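Local structure of Glyoxalase/bleomycin resisance protein/dioxygenase (Streptomyces sp. CB03234, 5UJP) at residues 38-43 and 47-52; 28-31 and 36-39; 17-20 and 24-27; 69-72 and 76-79. The protein binds calcium and can bind riboflavin, and as a member of the glyoxalase/bleomycin resistance/dioxygenase superfamily may have dioxygenase activity. All coordinates share one frame; numbering follows the deposited sequence.

The four contacts illustrate how a small fold built of beta-alpha-beta-beta-beta units is held together by pairings between consecutive elements. Contacts 1 and 2 share Trp-38 and Leu-39, so strand 37-42 is gripped on both edges; their centres lie 9 Å apart. Contact 3 turns helix 12-23 into the outer strand 26-30 and touches contact 1 through Val-20 and Val-41. Contact 4 belongs to the second sheet, its centre 17 Å from that of contact 1 and 25 Å from that of contact 2, yet its Leu-69 packs on Thr-48 and Phe-25. The calcium ion sits at the 47-52 end of contact 1, whereas Gln-31 of contact 2 belongs to the riboflavin site, which is unoccupied in this chain.

Contact 1. Residues 38-43 and 47-52; sequences WLQVAP and DTSLVL. With CA (calcium ion), chain C.
Val-51 presses its CG1 methyl onto the Trp-38 indole, 3.7 Å from the centroid of the six-membered ring and only 3° off the ring normal, a CH-pi contact. With CG1 anti to the backbone N (chi1 -171°), the other methyl is left to approach the rim of the ring, CG2 to CZ2 of Trp-38 being 3.5 Å. Leu-4 of strand 3-8 packs against both residues. On the reverse face of the sheet, Leu-39 CD2 meets Leu-52 CD1 at 3.8 Å, while Val-41 lays CG2 against CB of Leu-50; helix 12-23 packs over this side through Ala-15, Tyr-19 and Val-20. The two strands form an antiparallel hairpin, the last two strands of a beta-alpha-beta-beta-beta module of the vicinal oxygen chelate fold. Val-41 and Leu-50 are its hydrogen-bonded pair, exchanging two backbone bonds, and Leu-52 N reaches Leu-39 O. Beyond that last bond water 1 bridges Leu-39 N and Leu-52 O. Toward the edge, Trp-38 NE1 donates in its ring plane to Gln-40 OE1 (2.8 Å), fixing the amide so that NE2 faces Ser-49 OG at 2.9 Å; this second link is less certain, because Ser-49 has two conformers. At the subunit interface Asp-47 OD1 (2.7 Å) and Thr-48 OG1 (2.9 Å) bind the calcium ion, along with Ser-1 O and atoms of the second subunit.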
loop_
_atom_site.group_PDB
_atom_site.type_symbol
_atom_site.label_atom_id
_atom_site.label_comp_id
_atom_site.label_asym_id
_atom_site.label_seq_id
_atom_site.Cartn_x
_atom_site.Cartn_y
_atom_site.Cartn_z
ATOM N N TRP A 38 3.500 16.801 3.990
ATOM C CA TRP A 38 2.454 15.808 3.767
ATOM C C TRP A 38 1.841 16.083 2.399
ATOM O O TRP A 38 1.114 17.070 2.219
ATOM C CB TRP A 38 1.399 15.852 4.883
ATOM C CG TRP A 38 0.314 14.805 4.698
ATOM C CD1 TRP A 38 -0.860 14.924 3.974
ATOM C CD2 TRP A 38 0.335 13.449 5.194
ATOM N NE1 TRP A 38 -1.579 13.747 4.048
ATOM C CE2 TRP A 38 -0.861 12.822 4.764
ATOM C CE3 TRP A 38 1.244 12.712 5.958
ATOM C CZ2 TRP A 38 -1.165 11.499 5.084
ATOM C CZ3 TRP A 38 0.929 11.407 6.295
ATOM C CH2 TRP A 38 -0.264 10.809 5.839
ATOM N N LEU A 39 2.141 15.211 1.442
ATOM C CA LEU A 39 1.782 15.387 0.036
ATOM C C LEU A 39 0.996 14.141 -0.351
ATOM O O LEU A 39 1.574 13.051 -0.464
ATOM C CB LEU A 39 3.064 15.521 -0.783
ATOM C CG LEU A 39 2.894 15.653 -2.306
ATOM C CD1 LEU A 39 1.962 16.822 -2.707
ATOM C CD2 LEU A 39 4.290 15.763 -2.975
ATOM N N GLN A 40 -0.317 14.300 -0.526
ATOM C CA GLN A 40 -1.227 13.171 -0.646
ATOM C C GLN A 40 -2.028 13.278 -1.937
ATOM O O GLN A 40 -2.598 14.335 -2.225
ATOM C CB GLN A 40 -2.160 13.123 0.568
ATOM C CG GLN A 40 -3.087 11.912 0.592
ATOM C CD GLN A 40 -3.939 11.890 1.837
ATOM O OE1 GLN A 40 -3.838 12.769 2.692
ATOM N NE2 GLN A 40 -4.810 10.927 1.921
ATOM N N VAL A 41 -2.088 12.178 -2.696
ATOM C CA VAL A 41 -2.782 12.120 -3.985
ATOM C C VAL A 41 -3.667 10.883 -4.037
ATOM O O VAL A 41 -3.496 9.925 -3.285
ATOM C CB VAL A 41 -1.809 12.157 -5.179
ATOM C CG1 VAL A 41 -0.935 13.383 -5.045
ATOM C CG2 VAL A 41 -0.998 10.884 -5.273
ATOM N N ALA A 42 -4.644 10.906 -4.948
ATOM C CA ALA A 42 -5.486 9.715 -5.108
ATOM C C ALA A 42 -6.078 9.709 -6.505
ATOM O O ALA A 42 -6.423 10.783 -7.013
ATOM C CB ALA A 42 -6.637 9.695 -4.072
ATOM N N PRO A 43 -6.260 8.547 -7.119
ATOM C CA PRO A 43 -6.955 8.499 -8.405
ATOM C C PRO A 43 -8.361 9.022 -8.248
ATOM O O PRO A 43 -8.992 8.877 -7.190
ATOM C CB PRO A 43 -6.980 7.001 -8.748
ATOM C CG PRO A 43 -5.919 6.405 -8.004
ATOM C CD PRO A 43 -5.892 7.185 -6.678
ATOM N N ASP A 47 -10.894 5.234 -3.345
ATOM C CA ASP A 47 -10.738 5.497 -1.922
ATOM C C ASP A 47 -9.392 5.038 -1.418
ATOM O O ASP A 47 -9.198 4.870 -0.192
ATOM C CB ASP A 47 -11.883 4.922 -1.099
ATOM C CG ASP A 47 -12.023 3.435 -1.272
ATOM O OD1 ASP A 47 -11.111 2.761 -1.835
ATOM O OD2 ASP A 47 -13.051 2.913 -0.797
ATOM N N THR A 48 -8.442 4.869 -2.338
ATOM C CA THR A 48 -7.064 4.561 -1.993
ATOM C C THR A 48 -6.209 5.772 -2.339
ATOM O O THR A 48 -6.288 6.283 -3.459
ATOM C CB THR A 48 -6.583 3.373 -2.817
ATOM O OG1 THR A 48 -7.479 2.286 -2.668
ATOM C CG2 THR A 48 -5.169 2.986 -2.382
ATOM N N SER A 49 -5.401 6.230 -1.388
ATOM C CA SER A 49 -4.555 7.388 -1.602
ATOM C C SER A 49 -3.093 7.035 -1.372
ATOM O O SER A 49 -2.774 6.080 -0.664
ATOM C CB SER A 49 -4.950 8.622 -0.747
ATOM O OG SER A 49 -4.869 8.315 0.638
ATOM N N LEU A 50 -2.207 7.791 -2.030
ATOM C CA LEU A 50 -0.759 7.644 -1.918
ATOM C C LEU A 50 -0.227 8.907 -1.259
ATOM O O LEU A 50 -0.601 10.016 -1.643
ATOM C CB LEU A 50 -0.094 7.468 -3.304
ATOM C CG LEU A 50 -0.673 6.386 -4.216
ATOM C CD1 LEU A 50 0.048 6.345 -5.577
ATOM C CD2 LEU A 50 -0.561 5.038 -3.514
ATOM N N VAL A 51 0.658 8.742 -0.292
ATOM C CA VAL A 51 1.376 9.851 0.304
ATOM C C VAL A 51 2.811 9.747 -0.171
ATOM O O VAL A 51 3.457 8.696 -0.044
ATOM C CB VAL A 51 1.282 9.835 1.838
ATOM C CG1 VAL A 51 1.861 11.135 2.412
ATOM C CG2 VAL A 51 -0.157 9.663 2.253
ATOM N N LEU A 52 3.339 10.859 -0.677
ATOM C CA LEU A 52 4.631 10.862 -1.342
ATOM C C LEU A 52 5.638 11.355 -0.316
ATOM O O LEU A 52 5.735 12.561 -0.059
ATOM C CB LEU A 52 4.575 11.777 -2.570
ATOM C CG LEU A 52 3.407 11.485 -3.522
ATOM C CD1 LEU A 52 3.419 12.459 -4.725
ATOM C CD2 LEU A 52 3.434 10.029 -4.044
HETATM CA CA CA C . -9.397 0.746 -1.206
HETATM O O HOH W 1 4.228 13.369 2.135
#

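Contact 2. Residues 28-31 and 36-39; sequences LADQ and GRWL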
loop_
_atom_site.group_PDB
_atom_site.type_symbol
_atom_site.label_atom_id
_atom_site.label_comp_id
_atom_site.label_asym_id
_atom_site.label_seq_id
_atom_site.Cartn_x
_atom_site.Cartn_y
_atom_site.Cartn_z
ATOM N N LEU A 28 -4.869 15.758 -2.952
ATOM C CA LEU A 28 -5.726 15.873 -1.784
ATOM C C LEU A 28 -5.165 16.796 -0.714
ATOM O O LEU A 28 -5.942 17.395 0.038
ATOM C CB LEU A 28 -5.981 14.495 -1.158
ATOM C CG LEU A 28 -6.655 13.466 -2.065
ATOM C CD1 LEU A 28 -6.959 12.189 -1.299
ATOM C CD2 LEU A 28 -7.904 14.068 -2.739
ATOM N N ALA A 29 -3.845 16.893 -0.587
ATOM C CA ALA A 29 -3.284 17.743 0.449
ATOM C C ALA A 29 -1.823 17.982 0.123
ATOM O O ALA A 29 -1.172 17.130 -0.489
ATOM C CB ALA A 29 -3.344 17.044 1.810
ATOM N N ASP A 30 -1.336 19.166 0.510
ATOM C CA ASP A 30 0.077 19.528 0.398
ATOM C C ASP A 30 0.328 20.548 1.500
ATOM O O ASP A 30 0.147 21.746 1.294
ATOM C CB ASP A 30 0.370 20.123 -0.969
ATOM C CG ASP A 30 1.853 20.362 -1.193
ATOM O OD1 ASP A 30 2.629 20.163 -0.227
ATOM O OD2 ASP A 30 2.245 20.723 -2.323
ATOM N N GLN A 31 0.716 20.056 2.672
ATOM C CA GLN A 31 0.734 20.874 3.873
ATOM C C GLN A 31 1.732 20.255 4.830
ATOM O O GLN A 31 2.103 19.086 4.676
ATOM C CB GLN A 31 -0.666 20.905 4.519
ATOM C CG GLN A 31 -1.166 19.533 4.946
ATOM C CD GLN A 31 -2.636 19.483 5.325
ATOM O OE1 GLN A 31 -3.498 20.045 4.635
ATOM N NE2 GLN A 31 -2.935 18.795 6.433
ATOM N N GLY A 36 7.294 15.710 8.011
ATOM C CA GLY A 36 7.750 16.341 6.793
ATOM C C GLY A 36 6.559 16.895 6.036
ATOM O O GLY A 36 5.457 16.971 6.563
ATOM N N ARG A 37 6.813 17.247 4.790
ATOM C CA ARG A 37 5.756 17.723 3.903
ATOM C C ARG A 37 4.770 16.598 3.615
ATOM O O ARG A 37 5.161 15.549 3.093
ATOM C CB ARG A 37 6.412 18.224 2.626
ATOM C CG ARG A 37 5.448 18.721 1.579
ATOM C CD ARG A 37 6.235 19.167 0.329
ATOM N NE ARG A 37 5.378 19.641 -0.740
ATOM C CZ ARG A 37 5.846 20.041 -1.912
ATOM N NH1 ARG A 37 7.159 20.025 -2.145
ATOM N NH2 ARG A 37 5.017 20.457 -2.852
ATOM N N TRP A 38 3.500 16.801 3.990
ATOM C CA TRP A 38 2.454 15.808 3.767
ATOM C C TRP A 38 1.841 16.083 2.399
ATOM O O TRP A 38 1.114 17.070 2.219
ATOM C CB TRP A 38 1.399 15.852 4.883
ATOM C CG TRP A 38 0.314 14.805 4.698
ATOM C CD1 TRP A 38 -0.860 14.924 3.974
ATOM C CD2 TRP A 38 0.335 13.449 5.194
ATOM N NE1 TRP A 38 -1.579 13.747 4.048
ATOM C CE2 TRP A 38 -0.861 12.822 4.764
ATOM C CE3 TRP A 38 1.244 12.712 5.958
ATOM C CZ2 TRP A 38 -1.165 11.499 5.084
ATOM C CZ3 TRP A 38 0.929 11.407 6.295
ATOM C CH2 TRP A 38 -0.264 10.809 5.839
ATOM N N LEU A 39 2.141 15.211 1.442
ATOM C CA LEU A 39 1.782 15.387 0.036
ATOM C C LEU A 39 0.996 14.141 -0.351
ATOM O O LEU A 39 1.574 13.051 -0.464
ATOM C CB LEU A 39 3.064 15.521 -0.783
ATOM C CG LEU A 39 2.894 15.653 -2.306
ATOM C CD1 LEU A 39 1.962 16.822 -2.707
ATOM C CD2 LEU A 39 4.290 15.763 -2.975
#
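Asp-30 OD2 is held by two cations: Arg-37 NH2 at 2.8 Å, and Lys-16 NZ from helix 12-23. Its partner oxygen OD1 takes the NE of Arg-37, also at 2.8 Å, so the guanidinium grips the carboxylate side-on, one nitrogen to each oxygen. The two planes are only 11° apart. OD2 is met on its syn lone pair by a nearly straight N-H (173°), whereas NE reaches OD1 on the syn side but somewhat out of the carboxylate plane. Arg-37 is stretched from CG to NE, which brings its head across, obliquely, to the acid. Two bonds in a nearly common plane restrict rotation of both groups, and the surrounding positive charge would be expected to keep Asp-30 ionised.

Below this salt bridge the strands pair antiparallel. Asp-30 and Leu-39 form a non-hydrogen-bonded pair, in which Leu-39 CD1 comes within 3.9 Å of the carboxylate carbon CG of Asp-30. Gln-31 and Trp-38 form the hydrogen-bonded pair, with Trp-38 N to Gln-31 O at 2.8 Å and Gln-31 N to Trp-38 O at 3.0 Å. Ala-29 CB touches the edge of the indole at CD1, 3.9 Å away, in the ring plane. Gln-31 is also a riboflavin-binding residue, although no riboflavin is bound to this chain.

Just before Asp-30 in the chain, Leu-28 and Ala-29 both face Gln-40 of strand 37-42, a classic beta bulge. Helix 12-23 flanks the charged side, Glu-13 giving Arg-37 NH2 a second salt bridge.

Contact 3. Residues 17-20 and 24-27; sequences DFYV and GFDL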
loop_
_atom_site.group_PDB
_atom_site.type_symbol
_atom_site.label_atom_id
_atom_site.label_comp_id
_atom_site.label_asym_id
_atom_site.label_seq_id
_atom_site.Cartn_x
_atom_site.Cartn_y
_atom_site.Cartn_z
ATOM N N ASP A 17 4.853 16.863 -9.377
ATOM C CA ASP A 17 4.705 17.052 -10.823
ATOM C C ASP A 17 4.289 15.750 -11.489
ATOM O O ASP A 17 3.385 15.722 -12.327
ATOM C CB ASP A 17 6.036 17.477 -11.442
ATOM C CG ASP A 17 6.473 18.888 -11.055
ATOM O OD1 ASP A 17 5.658 19.726 -10.612
ATOM O OD2 ASP A 17 7.682 19.137 -11.196
ATOM N N PHE A 18 4.973 14.654 -11.153
ATOM C CA PHE A 18 4.699 13.377 -11.813
ATOM C C PHE A 18 3.304 12.857 -11.484
ATOM O O PHE A 18 2.516 12.549 -12.393
ATOM C CB PHE A 18 5.757 12.346 -11.440
ATOM C CG PHE A 18 5.547 11.009 -12.122
ATOM C CD1 PHE A 18 5.925 10.844 -13.445
ATOM C CD2 PHE A 18 4.960 9.938 -11.445
ATOM C CE1 PHE A 18 5.704 9.623 -14.077
ATOM C CE2 PHE A 18 4.757 8.724 -12.072
ATOM C CZ PHE A 18 5.144 8.567 -13.389
ATOM N N TYR A 19 2.977 12.725 -10.189
ATOM C CA TYR A 19 1.725 12.051 -9.835
ATOM C C TYR A 19 0.516 12.920 -10.145
ATOM O O TYR A 19 -0.512 12.406 -10.585
ATOM C CB TYR A 19 1.695 11.614 -8.361
ATOM C CG TYR A 19 2.560 10.398 -8.137
ATOM C CD1 TYR A 19 2.031 9.100 -8.270
ATOM C CD2 TYR A 19 3.895 10.534 -7.784
ATOM C CE1 TYR A 19 2.799 8.002 -8.093
ATOM C CE2 TYR A 19 4.703 9.397 -7.586
ATOM C CZ TYR A 19 4.147 8.137 -7.742
ATOM O OH TYR A 19 4.935 6.987 -7.557
ATOM N N VAL A 20 0.597 14.210 -9.866
ATOM C CA VAL A 20 -0.562 15.065 -10.069
ATOM C C VAL A 20 -0.674 15.488 -11.527
ATOM O O VAL A 20 -1.732 15.338 -12.167
ATOM C CB VAL A 20 -0.506 16.279 -9.120
ATOM C CG1 VAL A 20 -1.727 17.196 -9.349
ATOM C CG2 VAL A 20 -0.416 15.832 -7.657
ATOM N N GLY A 24 -1.987 12.299 -13.443
ATOM C CA GLY A 24 -3.350 12.774 -13.323
ATOM C C GLY A 24 -4.095 12.323 -12.092
ATOM O O GLY A 24 -5.323 12.400 -12.075
ATOM N N PHE A 25 -3.400 11.891 -11.053
ATOM C CA PHE A 25 -4.084 11.686 -9.776
ATOM C C PHE A 25 -4.475 13.041 -9.181
ATOM O O PHE A 25 -3.844 14.062 -9.458
ATOM C CB PHE A 25 -3.145 10.986 -8.803
ATOM C CG PHE A 25 -2.894 9.529 -9.130
ATOM C CD1 PHE A 25 -3.632 8.893 -10.124
ATOM C CD2 PHE A 25 -1.954 8.791 -8.455
ATOM C CE1 PHE A 25 -3.415 7.524 -10.435
ATOM C CE2 PHE A 25 -1.740 7.395 -8.769
ATOM C CZ PHE A 25 -2.463 6.802 -9.760
ATOM N N ASP A 26 -5.552 13.065 -8.406
ATOM C CA ASP A 26 -5.968 14.306 -7.772
ATOM C C ASP A 26 -5.090 14.612 -6.568
ATOM O O ASP A 26 -4.693 13.716 -5.814
ATOM C CB ASP A 26 -7.395 14.196 -7.232
ATOM C CG ASP A 26 -8.435 14.041 -8.299
ATOM O OD1 ASP A 26 -8.223 14.550 -9.415
ATOM O OD2 ASP A 26 -9.466 13.403 -7.981
ATOM N N LEU A 27 -4.831 15.894 -6.355
ATOM C CA LEU A 27 -4.109 16.359 -5.179
ATOM C C LEU A 27 -5.101 16.501 -4.044
ATOM O O LEU A 27 -6.066 17.265 -4.151
ATOM C CB LEU A 27 -3.430 17.705 -5.453
ATOM C CG LEU A 27 -2.573 18.293 -4.323
ATOM C CD1 LEU A 27 -1.360 17.423 -4.006
ATOM C CD2 LEU A 27 -2.078 19.711 -4.717
HETATM O O HOH W 2 -4.471 16.243 -11.443
#
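Tyr-19 O, in a widened pi-type turn, receives the N-H of Phe-25 at 3.0 Å, while Gly-24 leaves the helix with positive phi (95°). A weaker bond runs from Gly-24 N to the same Tyr-19 O at 3.2 Å. Gly-24 CA-H also approaches Val-20 O, and the CA-H of Val-20 is directed at Phe-25 O. Water 2 donates to both Val-20 O and Phe-25 O, bridging the two carbonyls.

The aromatic pair is set by similar first torsions: Tyr-19 (chi1 -75°) and Phe-25 (chi1 -72°) each place CG anti to the carbonyl carbon, and the two side chains run side by side in the same direction. Phe-25 CD2 lies at the edge of the tyrosine ring, 4.0 Å from Tyr-19 CD1. Over one tyrosine face, offset toward the rim, sits Phe-18 CD2, 3.8 Å above the plane. Further along, Val-20 CG2 meets Leu-27 CD1 at 4.1 Å, with Val-41 and Leu-39 of strand 37-42 behind them. Tyr-19 OH is hydrogen-bonded to Asp-104.

This is the turn from helix to strand in the beta-alpha-beta-beta-beta module. Its chemistry implies that two carbonyls near the C-terminal end of the helix, those of Tyr-19 and Val-20, find partners in the departing chain and, for Val-20, in a water, while apolar side chains on either side of that turn seal the helix onto the sheet.

Contact 4. Residues 69-72 and 76-79; sequences LRTD and ADCA
Thr-71 points its hydroxyl at the carboxylate of Asp-77, OG1 to OD2 being modelled at 2.5 Å, very short for a hydrogen bond donated by the threonine, so the exact length is doubtful. The two side chains come from opposite directions. A chi1 of -179° swings OG1 of Thr-71 away from its backbone N and toward the helix, and Asp-77 OD2 also lies 3.2 Å from CB and 3.5 Å from CG2 of the threonine. Water 3 bridges the same two groups, donating to Thr-71 OG1 at 3.0 Å and to the other carboxylate oxygen, Asp-77 OD1, at 3.2 Å. The threonine oxygen also accepts a weak hydrogen bond from Asp-73 N. One hydroxyl is therefore surrounded by three polar partners, and its donation, with the nearby start of the helix, would tend to stabilise a negative charge on Asp-77.

The bond ties the end of strand 67-70 to the first turn of helix 74-83, across a short link in which Asp-73 OD1 takes the N-H of Ala-76. Leu-112 of strand 109-113 packs against both Thr-71 and Asp-77. Leu-69 of strand 67-70 pairs antiparallel with a strand of the second subunit, so the sheet continues across the interface.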
loop_
_atom_site.group_PDB
_atom_site.type_symbol
_atom_site.label_atom_id
_atom_site.label_comp_id
_atom_site.label_asym_id
_atom_site.label_seq_id
_atom_site.Cartn_x
_atom_site.Cartn_y
_atom_site.Cartn_z
ATOM N N LEU A 69 -3.555 -0.725 -8.236
ATOM C CA LEU A 69 -4.738 0.106 -8.051
ATOM C C LEU A 69 -5.752 -0.189 -9.137
ATOM O O LEU A 69 -5.412 -0.396 -10.290
ATOM C CB LEU A 69 -4.373 1.608 -8.132
ATOM C CG LEU A 69 -3.286 2.070 -7.167
ATOM C CD1 LEU A 69 -2.930 3.519 -7.451
ATOM C CD2 LEU A 69 -3.795 1.917 -5.740
ATOM N N ARG A 70 -7.008 -0.208 -8.777
ATOM C CA ARG A 70 -8.055 -0.449 -9.760
ATOM C C ARG A 70 -8.116 0.690 -10.759
ATOM O O ARG A 70 -7.902 1.854 -10.414
ATOM C CB ARG A 70 -9.406 -0.544 -9.040
ATOM C CG ARG A 70 -10.605 -0.795 -10.041
ATOM C CD ARG A 70 -11.933 -0.641 -9.396
ATOM N N THR A 71 -8.422 0.339 -12.015
ATOM C CA THR A 71 -8.771 1.315 -13.039
ATOM C C THR A 71 -9.933 0.765 -13.842
ATOM O O THR A 71 -10.150 -0.446 -13.890
ATOM C CB THR A 71 -7.587 1.689 -13.949
ATOM O OG1 THR A 71 -8.025 2.664 -14.888
ATOM C CG2 THR A 71 -7.050 0.461 -14.729
ATOM N N ASP A 72 -10.687 1.658 -14.473
ATOM C CA ASP A 72 -11.788 1.171 -15.299
ATOM C C ASP A 72 -11.410 1.010 -16.747
ATOM O O ASP A 72 -12.199 0.439 -17.496
ATOM C CB ASP A 72 -13.006 2.080 -15.159
ATOM C CG ASP A 72 -13.559 2.070 -13.732
ATOM O OD1 ASP A 72 -13.370 1.048 -13.030
ATOM O OD2 ASP A 72 -14.146 3.080 -13.310
ATOM N N ALA A 76 -6.687 2.809 -21.888
ATOM C CA ALA A 76 -6.691 4.270 -21.963
ATOM C C ALA A 76 -5.603 4.865 -21.103
ATOM O O ALA A 76 -4.914 5.805 -21.515
ATOM C CB ALA A 76 -8.035 4.821 -21.516
ATOM N N ASP A 77 -5.458 4.349 -19.885
ATOM C CA ASP A 77 -4.419 4.856 -19.003
ATOM C C ASP A 77 -3.042 4.684 -19.633
ATOM O O ASP A 77 -2.207 5.605 -19.570
ATOM C CB ASP A 77 -4.452 4.099 -17.680
ATOM C CG ASP A 77 -5.702 4.389 -16.864
ATOM O OD1 ASP A 77 -6.390 5.399 -17.112
ATOM O OD2 ASP A 77 -5.984 3.569 -15.966
ATOM N N CYS A 78 -2.785 3.516 -20.247
ATOM C CA CYS A 78 -1.462 3.274 -20.820
ATOM C C CYS A 78 -1.189 4.189 -21.997
ATOM O O CYS A 78 -0.060 4.655 -22.176
ATOM C CB CYS A 78 -1.331 1.813 -21.233
ATOM S SG CYS A 78 -1.161 0.673 -19.866
ATOM N N ALA A 79 -2.193 4.442 -22.824
ATOM C CA ALA A 79 -1.954 5.277 -23.999
ATOM C C ALA A 79 -1.606 6.696 -23.569
ATOM O O ALA A 79 -0.694 7.330 -24.126
ATOM C CB ALA A 79 -3.197 5.256 -24.885
HETATM O O HOH W 3 -9.416 4.489 -16.791
#